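Local coordinates for protein glycerophosphodiester phosphodiesterase (Cytophaga hutchinsonii ATCC 33406, PDB 3CH0) that belongs to the glycerophosphodiester phosphodiesterase family, whose members are built on a TIM-barrel fold, at residues T168-L181 with Y188-K200. Numbering follows the deposited sequence.
With EDO (1,2-ethanediol), chain D.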
ATOM      1  N   THR A 168      -1.421   6.177 -15.238  1.00 13.63           N
ATOM      2  CA  THR A 168       0.009   5.884 -15.225  1.00 15.24           C
ATOM      3  C   THR A 168       0.883   6.949 -14.613  1.00 18.16           C
ATOM      4  O   THR A 168       1.727   6.632 -13.786  1.00 16.47           O
ATOM      5  CB  THR A 168       0.499   5.617 -16.682  1.00 16.39           C
ATOM      6  OG1 THR A 168      -0.244   4.509 -17.178  1.00 18.39           O
ATOM      7  CG2 THR A 168       2.017   5.412 -16.745  1.00 16.56           C
ATOM      8  N   ASP A 169       0.693   8.212 -14.971  0.50 16.42           N
ATOM      9  CA  ASP A 169       1.618   9.237 -14.526  0.50 16.47           C
ATOM     10  C   ASP A 169       1.394   9.673 -13.084  0.50 14.62           C
ATOM     11  O   ASP A 169       2.170  10.451 -12.573  0.50 16.42           O
ATOM     12  CB  ASP A 169       1.616  10.448 -15.455  0.50 16.79           C
ATOM     13  CG  ASP A 169       2.133  10.111 -16.844  0.50 16.77           C
ATOM     14  OD1 ASP A 169       2.936   9.145 -16.996  0.50 20.82           O
ATOM     15  OD2 ASP A 169       1.752  10.842 -17.775  0.50 29.13           O
ATOM     16  N   ARG A 170       0.324   9.166 -12.459  1.00 13.65           N
ATOM     17  CA  ARG A 170       0.039   9.429 -11.044  1.00 13.13           C
ATOM     18  C   ARG A 170       0.131   8.149 -10.187  1.00 12.71           C
ATOM     19  O   ARG A 170      -0.364   8.126  -9.084  1.00 13.80           O
ATOM     20  CB  ARG A 170      -1.339  10.099 -10.879  1.00 13.47           C
ATOM     21  CG  ARG A 170      -1.260  11.555 -11.279  1.00 12.08           C
ATOM     22  CD  ARG A 170      -2.565  12.294 -11.176  1.00 15.30           C
ATOM     23  NE  ARG A 170      -3.502  11.866 -12.184  1.00 15.02           N
ATOM     24  CZ  ARG A 170      -4.654  11.234 -11.976  1.00 15.58           C
ATOM     25  NH1 ARG A 170      -5.111  10.927 -10.763  1.00 14.09           N
ATOM     26  NH2 ARG A 170      -5.420  10.923 -13.014  1.00 17.22           N
ATOM     27  N   PHE A 171       0.765   7.119 -10.745  1.00 12.97           N
ATOM     28  CA  PHE A 171       0.820   5.812 -10.139  1.00 11.90           C
ATOM     29  C   PHE A 171       2.244   5.427  -9.788  1.00 13.65           C
ATOM     30  O   PHE A 171       3.166   5.550 -10.601  1.00 14.94           O
ATOM     31  CB  PHE A 171       0.255   4.716 -11.049  1.00 12.93           C
ATOM     32  CG  PHE A 171      -0.278   3.561 -10.251  1.00 13.00           C
ATOM     33  CD1 PHE A 171       0.588   2.553  -9.813  1.00 12.92           C
ATOM     34  CD2 PHE A 171      -1.610   3.501  -9.855  1.00 11.90           C
ATOM     35  CE1 PHE A 171       0.090   1.518  -8.959  1.00 12.83           C
ATOM     36  CE2 PHE A 171      -2.059   2.468  -9.065  1.00 14.19           C
ATOM     37  CZ  PHE A 171      -1.222   1.499  -8.642  1.00 14.64           C
ATOM     38  N   THR A 172       2.449   4.954  -8.554  1.00 12.02           N
ATOM     39  CA  THR A 172       3.691   4.271  -8.180  1.00 10.31           C
ATOM     40  C   THR A 172       3.386   2.861  -7.783  1.00 11.69           C
ATOM     41  O   THR A 172       2.424   2.637  -7.056  1.00 11.79           O
ATOM     42  CB  THR A 172       4.377   4.982  -6.974  1.00 12.76           C
ATOM     43  OG1 THR A 172       4.586   6.363  -7.324  1.00 13.60           O
ATOM     44  CG2 THR A 172       5.701   4.323  -6.583  1.00 13.61           C
ATOM     45  N   LEU A 173       4.168   1.914  -8.291  1.00 11.71           N
ATOM     46  CA  LEU A 173       4.005   0.495  -8.001  1.00  9.99           C
ATOM     47  C   LEU A 173       5.104   0.157  -6.991  1.00 11.67           C
ATOM     48  O   LEU A 173       6.286   0.366  -7.266  1.00 10.62           O
ATOM     49  CB  LEU A 173       4.164  -0.361  -9.268  1.00 10.32           C
ATOM     50  CG  LEU A 173       3.774  -1.820  -9.185  1.00 15.12           C
ATOM     51  CD1 LEU A 173       4.738  -2.623  -8.276  1.00 15.47           C
ATOM     52  CD2 LEU A 173       2.260  -2.013  -8.852  1.00 14.92           C
ATOM     53  N   GLN A 174       4.699  -0.321  -5.821  1.00  9.16           N
ATOM     54  CA  GLN A 174       5.643  -0.636  -4.763  1.00  9.03           C
ATOM     55  C   GLN A 174       5.658  -2.107  -4.506  1.00  8.51           C
ATOM     56  O   GLN A 174       4.681  -2.818  -4.720  1.00  9.77           O
ATOM     57  CB  GLN A 174       5.360   0.091  -3.454  1.00 10.60           C
ATOM     58  CG  GLN A 174       3.990  -0.208  -2.906  1.00 10.96           C
ATOM     59  CD  GLN A 174       3.592   0.527  -1.620  1.00 10.45           C
ATOM     60  OE1 GLN A 174       4.452   0.897  -0.804  1.00  9.89           O
ATOM     61  NE2 GLN A 174       2.258   0.600  -1.368  1.00  9.65           N
ATOM     62  N   SER A 175       6.822  -2.639  -4.122  1.00  8.66           N
ATOM     63  CA  SER A 175       6.874  -4.034  -3.728  1.00  8.60           C
ATOM     64  C   SER A 175       8.117  -4.326  -2.914  1.00  8.01           C
ATOM     65  O   SER A 175       9.152  -3.692  -3.090  1.00  8.31           O
ATOM     66  CB  SER A 175       6.836  -4.991  -4.939  1.00  8.44           C
ATOM     67  OG  SER A 175       6.573  -6.323  -4.566  1.00 10.07           O
ATOM     68  N   PHE A 176       7.992  -5.329  -2.034  1.00  9.79           N
ATOM     69  CA  PHE A 176       9.171  -5.930  -1.427  1.00  9.44           C
ATOM     70  C   PHE A 176       9.849  -6.910  -2.366  1.00  9.96           C
ATOM     71  O   PHE A 176      11.030  -7.323  -2.108  1.00 11.59           O
ATOM     72  CB  PHE A 176       8.788  -6.737  -0.185  1.00  9.04           C
ATOM     73  CG  PHE A 176       8.479  -5.916   1.011  1.00 10.32           C
ATOM     74  CD1 PHE A 176       9.487  -5.417   1.816  1.00 11.56           C
ATOM     75  CD2 PHE A 176       7.199  -5.674   1.385  1.00  9.88           C
ATOM     76  CE1 PHE A 176       9.203  -4.657   2.923  1.00 12.67           C
ATOM     77  CE2 PHE A 176       6.927  -4.928   2.522  1.00 11.59           C
ATOM     78  CZ  PHE A 176       7.942  -4.385   3.259  1.00 10.49           C
ATOM     79  N   ASP A 177       9.098  -7.419  -3.342  1.00 10.92           N
ATOM     80  CA  ASP A 177       9.517  -8.559  -4.195  1.00  9.19           C
ATOM     81  C   ASP A 177      10.330  -7.980  -5.327  1.00 11.15           C
ATOM     82  O   ASP A 177       9.769  -7.390  -6.233  1.00 12.03           O
ATOM     83  CB  ASP A 177       8.296  -9.301  -4.718  1.00 10.00           C
ATOM     84  CG  ASP A 177       8.632 -10.596  -5.417  1.00 11.99           C
ATOM     85  OD1 ASP A 177       9.827 -10.830  -5.738  1.00 11.79           O
ATOM     86  OD2 ASP A 177       7.693 -11.363  -5.625  1.00 11.77           O
ATOM     87  N   VAL A 178      11.671  -8.117  -5.268  1.00  9.84           N
ATOM     88  CA  VAL A 178      12.532  -7.610  -6.335  1.00  9.44           C
ATOM     89  C   VAL A 178      12.148  -8.137  -7.716  1.00  9.01           C
ATOM     90  O   VAL A 178      12.352  -7.475  -8.713  1.00 11.82           O
ATOM     91  CB  VAL A 178      14.013  -7.845  -6.011  1.00 10.79           C
ATOM     92  CG1 VAL A 178      14.433  -6.962  -4.825  1.00 13.86           C
ATOM     93  CG2 VAL A 178      14.326  -9.332  -5.780  1.00 12.11           C
ATOM     94  N   ARG A 179      11.558  -9.319  -7.785  1.00  9.37           N
ATOM     95  CA  ARG A 179      11.163  -9.903  -9.072  1.00  9.98           C
ATOM     96  C   ARG A 179      10.071  -9.066  -9.694  1.00  8.87           C
ATOM     97  O   ARG A 179      10.009  -8.914 -10.932  1.00 10.35           O
ATOM     98  CB  ARG A 179      10.616 -11.305  -8.883  1.00 10.91           C
ATOM     99  CG  ARG A 179      11.577 -12.323  -8.179  1.00 10.58           C
ATOM    100  CD  ARG A 179      10.916 -13.671  -7.975  1.00 10.37           C
ATOM    101  NE  ARG A 179       9.643 -13.515  -7.245  1.00 11.89           N
ATOM    102  CZ  ARG A 179       8.643 -14.378  -7.261  1.00  9.69           C
ATOM    103  NH1 ARG A 179       8.734 -15.515  -7.934  1.00 10.62           N
ATOM    104  NH2 ARG A 179       7.500 -14.095  -6.634  1.00  9.46           N
ATOM    105  N   ALA A 180       9.104  -8.629  -8.888  1.00 10.35           N
ATOM    106  CA  ALA A 180       8.005  -7.811  -9.404  1.00 10.31           C
ATOM    107  C   ALA A 180       8.584  -6.443  -9.857  1.00 11.10           C
ATOM    108  O   ALA A 180       8.210  -5.917 -10.919  1.00 11.22           O
ATOM    109  CB  ALA A 180       6.927  -7.590  -8.329  1.00 11.13           C
ATOM    110  N   LEU A 181       9.548  -5.862  -9.105  1.00 10.98           N
ATOM    111  CA  LEU A 181      10.158  -4.598  -9.529  1.00  9.42           C
ATOM    112  C   LEU A 181      10.932  -4.735 -10.861  1.00  9.74           C
ATOM    113  O   LEU A 181      10.852  -3.896 -11.728  1.00 12.68           O
ATOM    114  CB  LEU A 181      11.003  -4.017  -8.415  1.00 10.40           C
ATOM    115  CG  LEU A 181      10.280  -3.748  -7.107  1.00 12.75           C
ATOM    116  CD1 LEU A 181      11.300  -3.370  -6.012  1.00 12.06           C
ATOM    117  CD2 LEU A 181       9.187  -2.698  -7.319  1.00 11.06           C
ATOM    118  N   TYR A 188       7.171  -2.260 -18.236  1.00 13.52           N
ATOM    119  CA  TYR A 188       6.362  -1.051 -18.088  1.00 14.25           C
ATOM    120  C   TYR A 188       7.173   0.082 -17.495  1.00 13.63           C
ATOM    121  O   TYR A 188       6.869   0.592 -16.425  1.00 14.41           O
ATOM    122  CB  TYR A 188       5.120  -1.347 -17.215  1.00 13.64           C
ATOM    123  CG  TYR A 188       4.324  -2.507 -17.704  1.00 12.19           C
ATOM    124  CD1 TYR A 188       3.656  -2.464 -18.941  1.00 14.35           C
ATOM    125  CD2 TYR A 188       4.245  -3.653 -16.962  1.00 13.19           C
ATOM    126  CE1 TYR A 188       2.926  -3.541 -19.408  1.00 14.86           C
ATOM    127  CE2 TYR A 188       3.550  -4.750 -17.389  1.00 14.77           C
ATOM    128  CZ  TYR A 188       2.845  -4.701 -18.643  1.00 13.31           C
ATOM    129  OH  TYR A 188       2.177  -5.831 -19.056  1.00 15.60           O
ATOM    130  N   PRO A 189       8.247   0.499 -18.176  1.00 16.17           N
ATOM    131  CA  PRO A 189       9.188   1.494 -17.630  1.00 17.55           C
ATOM    132  C   PRO A 189       8.613   2.862 -17.347  1.00 16.75           C
ATOM    133  O   PRO A 189       9.272   3.645 -16.663  1.00 20.40           O
ATOM    134  CB  PRO A 189      10.264   1.591 -18.714  1.00 17.11           C
ATOM    135  CG  PRO A 189       9.584   1.112 -19.910  1.00 16.66           C
ATOM    136  CD  PRO A 189       8.636   0.071 -19.536  1.00 17.62           C
ATOM    137  N   ASP A 190       7.401   3.147 -17.834  1.00 16.81           N
ATOM    138  CA  ASP A 190       6.778   4.445 -17.581  1.00 19.11           C
ATOM    139  C   ASP A 190       6.099   4.543 -16.206  1.00 18.21           C
ATOM    140  O   ASP A 190       5.639   5.643 -15.793  1.00 20.59           O
ATOM    141  CB  ASP A 190       5.813   4.885 -18.684  1.00 20.36           C
ATOM    142  CG  ASP A 190       4.704   3.886 -18.976  1.00 29.88           C
ATOM    143  OD1 ASP A 190       4.829   2.680 -18.658  1.00 36.49           O
ATOM    144  OD2 ASP A 190       3.706   4.325 -19.620  1.00 32.66           O
ATOM    145  N   ILE A 191       6.018   3.420 -15.480  1.00 14.89           N
ATOM    146  CA  ILE A 191       5.365   3.450 -14.173  1.00 12.42           C
ATOM    147  C   ILE A 191       6.419   3.515 -13.081  1.00 13.28           C
ATOM    148  O   ILE A 191       7.313   2.693 -13.028  1.00 12.57           O
ATOM    149  CB  ILE A 191       4.468   2.249 -13.969  1.00 12.88           C
ATOM    150  CG1 ILE A 191       3.345   2.241 -15.014  1.00 14.90           C
ATOM    151  CG2 ILE A 191       3.937   2.203 -12.487  1.00 14.28           C
ATOM    152  CD1 ILE A 191       2.541   0.942 -15.004  1.00 13.23           C
ATOM    153  N   LYS A 192       6.385   4.581 -12.291  1.00 12.86           N
ATOM    154  CA  LYS A 192       7.339   4.810 -11.208  1.00 11.78           C
ATOM    155  C   LYS A 192       7.322   3.616 -10.238  1.00 12.25           C
ATOM    156  O   LYS A 192       6.245   3.107  -9.975  1.00 12.77           O
ATOM    157  CB  LYS A 192       7.016   6.057 -10.407  1.00 11.72           C
ATOM    158  CG  LYS A 192       7.299   7.368 -11.135  1.00 15.94           C
ATOM    159  CD  LYS A 192       7.068   8.608 -10.239  1.00 13.81           C
ATOM    160  CE  LYS A 192       5.591   8.795  -9.820  1.00 16.97           C
ATOM    161  NZ  LYS A 192       4.658   9.010 -10.944  1.00 15.75           N
ATOM    162  N   LEU A 193       8.498   3.198  -9.737  1.00 11.79           N
ATOM    163  CA  LEU A 193       8.574   2.105  -8.784  1.00  9.29           C
ATOM    164  C   LEU A 193       9.090   2.586  -7.449  1.00 10.00           C
ATOM    165  O   LEU A 193       9.997   3.427  -7.359  1.00 10.82           O
ATOM    166  CB  LEU A 193       9.449   1.000  -9.342  1.00 11.02           C
ATOM    167  CG  LEU A 193       9.040   0.418 -10.682  1.00 10.86           C
ATOM    168  CD1 LEU A 193      10.028  -0.691 -11.090  1.00 11.75           C
ATOM    169  CD2 LEU A 193       7.604  -0.133 -10.642  1.00 10.68           C
ATOM    170  N   SER A 194       8.553   1.966  -6.391  1.00  9.19           N
ATOM    171  CA  SER A 194       9.043   2.107  -5.076  1.00  9.44           C
ATOM    172  C   SER A 194       9.520   0.768  -4.493  1.00  8.86           C
ATOM    173  O   SER A 194       8.798  -0.255  -4.504  1.00 10.53           O
ATOM    174  CB  SER A 194       7.924   2.654  -4.178  1.00  9.96           C
ATOM    175  OG  SER A 194       8.360   2.653  -2.792  1.00 10.63           O
ATOM    176  N   TYR A 195      10.760   0.788  -3.970  1.00 10.00           N
ATOM    177  CA  TYR A 195      11.374  -0.359  -3.411  1.00  9.49           C
ATOM    178  C   TYR A 195      11.210  -0.382  -1.884  1.00  7.47           C
ATOM    179  O   TYR A 195      11.741   0.451  -1.152  1.00 10.24           O
ATOM    180  CB  TYR A 195      12.877  -0.252  -3.755  1.00 11.75           C
ATOM    181  CG  TYR A 195      13.800  -1.305  -3.252  1.00 10.85           C
ATOM    182  CD1 TYR A 195      13.394  -2.632  -3.120  1.00 10.65           C
ATOM    183  CD2 TYR A 195      15.148  -1.006  -3.090  1.00 10.63           C
ATOM    184  CE1 TYR A 195      14.299  -3.627  -2.722  1.00 10.21           C
ATOM    185  CE2 TYR A 195      16.050  -1.958  -2.707  1.00 10.27           C
ATOM    186  CZ  TYR A 195      15.644  -3.260  -2.543  1.00 10.78           C
ATOM    187  OH  TYR A 195      16.515  -4.290  -2.174  1.00 13.99           O
ATOM    188  N   LEU A 196      10.380  -1.321  -1.451  1.00  7.75           N
ATOM    189  CA  LEU A 196      10.107  -1.550  -0.056  1.00  7.80           C
ATOM    190  C   LEU A 196      11.202  -2.410   0.547  1.00  8.38           C
ATOM    191  O   LEU A 196      11.564  -3.455   0.007  1.00 10.79           O
ATOM    192  CB  LEU A 196       8.764  -2.235   0.155  1.00  8.20           C
ATOM    193  CG  LEU A 196       7.539  -1.406  -0.159  1.00  8.49           C
ATOM    194  CD1 LEU A 196       6.242  -2.232  -0.272  1.00 10.54           C
ATOM    195  CD2 LEU A 196       7.406  -0.345   0.947  1.00 10.64           C
ATOM    196  N   VAL A 197      11.716  -1.939   1.688  1.00  8.66           N
ATOM    197  CA  VAL A 197      12.826  -2.572   2.394  1.00  9.71           C
ATOM    198  C   VAL A 197      12.506  -2.688   3.867  1.00 11.51           C
ATOM    199  O   VAL A 197      12.128  -1.733   4.516  1.00 10.14           O
ATOM    200  CB  VAL A 197      14.152  -1.792   2.198  1.00 12.56           C
ATOM    201  CG1 VAL A 197      15.254  -2.408   3.143  1.00 12.98           C
ATOM    202  CG2 VAL A 197      14.484  -1.807   0.710  1.00 12.45           C
ATOM    203  N   GLU A 198      12.683  -3.893   4.391  1.00 11.13           N
ATOM    204  CA  GLU A 198      12.506  -4.111   5.854  1.00 13.00           C
ATOM    205  C   GLU A 198      13.641  -4.889   6.544  1.00 12.29           C
ATOM    206  O   GLU A 198      13.503  -5.201   7.712  1.00 16.91           O
ATOM    207  CB  GLU A 198      11.151  -4.765   6.148  1.00 13.29           C
ATOM    208  CG  GLU A 198      10.996  -6.139   5.684  1.00 16.50           C
ATOM    209  CD  GLU A 198       9.640  -6.721   6.054  1.00 24.80           C
ATOM    210  OE1 GLU A 198       8.903  -6.099   6.865  1.00 29.11           O
ATOM    211  OE2 GLU A 198       9.344  -7.806   5.515  1.00 36.21           O
ATOM    212  N   THR A 199      14.703  -5.228   5.834  1.00 13.08           N
ATOM    213  CA  THR A 199      15.762  -6.073   6.385  1.00 11.26           C
ATOM    214  C   THR A 199      16.935  -5.172   6.769  1.00 12.93           C
ATOM    215  O   THR A 199      17.109  -4.067   6.293  1.00 12.98           O
ATOM    216  CB  THR A 199      16.194  -7.137   5.351  1.00 14.97           C
ATOM    217  OG1 THR A 199      16.482  -6.468   4.130  1.00 15.92           O
ATOM    218  CG2 THR A 199      15.090  -8.133   5.128  1.00 14.48           C
ATOM    219  N   LYS A 200      17.769  -5.728   7.634  1.00 13.04           N
ATOM    220  CA  LYS A 200      19.049  -5.161   7.956  1.00 13.34           C
ATOM    221  C   LYS A 200      19.937  -5.145   6.705  1.00 12.62           C
ATOM    222  O   LYS A 200      20.029  -6.105   5.957  1.00 15.76           O
ATOM    223  CB  LYS A 200      19.687  -5.977   9.100  1.00 12.59           C
ATOM    224  CG  LYS A 200      21.012  -5.453   9.535  1.00 16.71           C
ATOM    225  CD  LYS A 200      21.475  -6.093  10.830  1.00 19.61           C
ATOM    226  CE  LYS A 200      22.660  -5.319  11.441  1.00 23.15           C
ATOM    227  NZ  LYS A 200      23.844  -5.591  10.621  1.00 33.85           N
TER
HETATM  228  C1  EDO D 274      13.418  -3.358  10.417  1.00 26.48           C
HETATM  229  O1  EDO D 274      14.314  -4.459  10.185  1.00 20.40           O
HETATM  230  C2  EDO D 274      12.449  -3.715  11.523  1.00 25.97           C
HETATM  231  O2  EDO D 274      11.691  -2.627  12.014  1.00 28.06           O
HETATM  232  O   HOH W   1       4.308   6.688 -12.695  1.00 14.16           O
HETATM  233  O   HOH W   2       1.540   2.406 -18.403  1.00 32.01           O
HETATM  234  O   HOH W   3       4.744   7.919 -15.440  1.00 31.48           O
HETATM  235  O   HOH W   4       6.401   2.791  -0.959  1.00 10.02           O
HETATM  236  O   HOH W   5      12.697  -5.928  -0.355  1.00 11.40           O
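L173 N donates to K192 O (2.9 Å) and L173 O accepts from S194 N, tying strand 171-175 to strand 192-197 in parallel register. Two residues on, the pattern repeats: S175 N donates to S194 O, and S175 O accepts from L196 N at 3.1 Å. Beyond the C-terminal end of this ladder one water donates to both F176 O and L196 O. Within the ladder, on the face carrying Q174 and S194, a second water links Q174 OE1 to S194 OG, while Q174 NE2 is hydrogen-bonded to the E41 carboxylate (OE2). With CG anti to its carbonyl carbon (chi1 -76°), F176 lays its ring over L196, whose CB sits 3.6 Å from the ring centroid in a CH-pi contact; the E198 carboxylate lies offset over the opposite face. On the sheet face carrying L173 and L193, L193 CD2 packs against L173 CB at 3.7 Å. L181 CD1 approaches Y195 CD1 at 3.6 Å, bringing helix 178-187 onto the second strand and closing a beta-alpha-beta unit of the barrel. Strands 132-137 and 216-219 flank the pair, and helix 151-164 packs on T168 and F171.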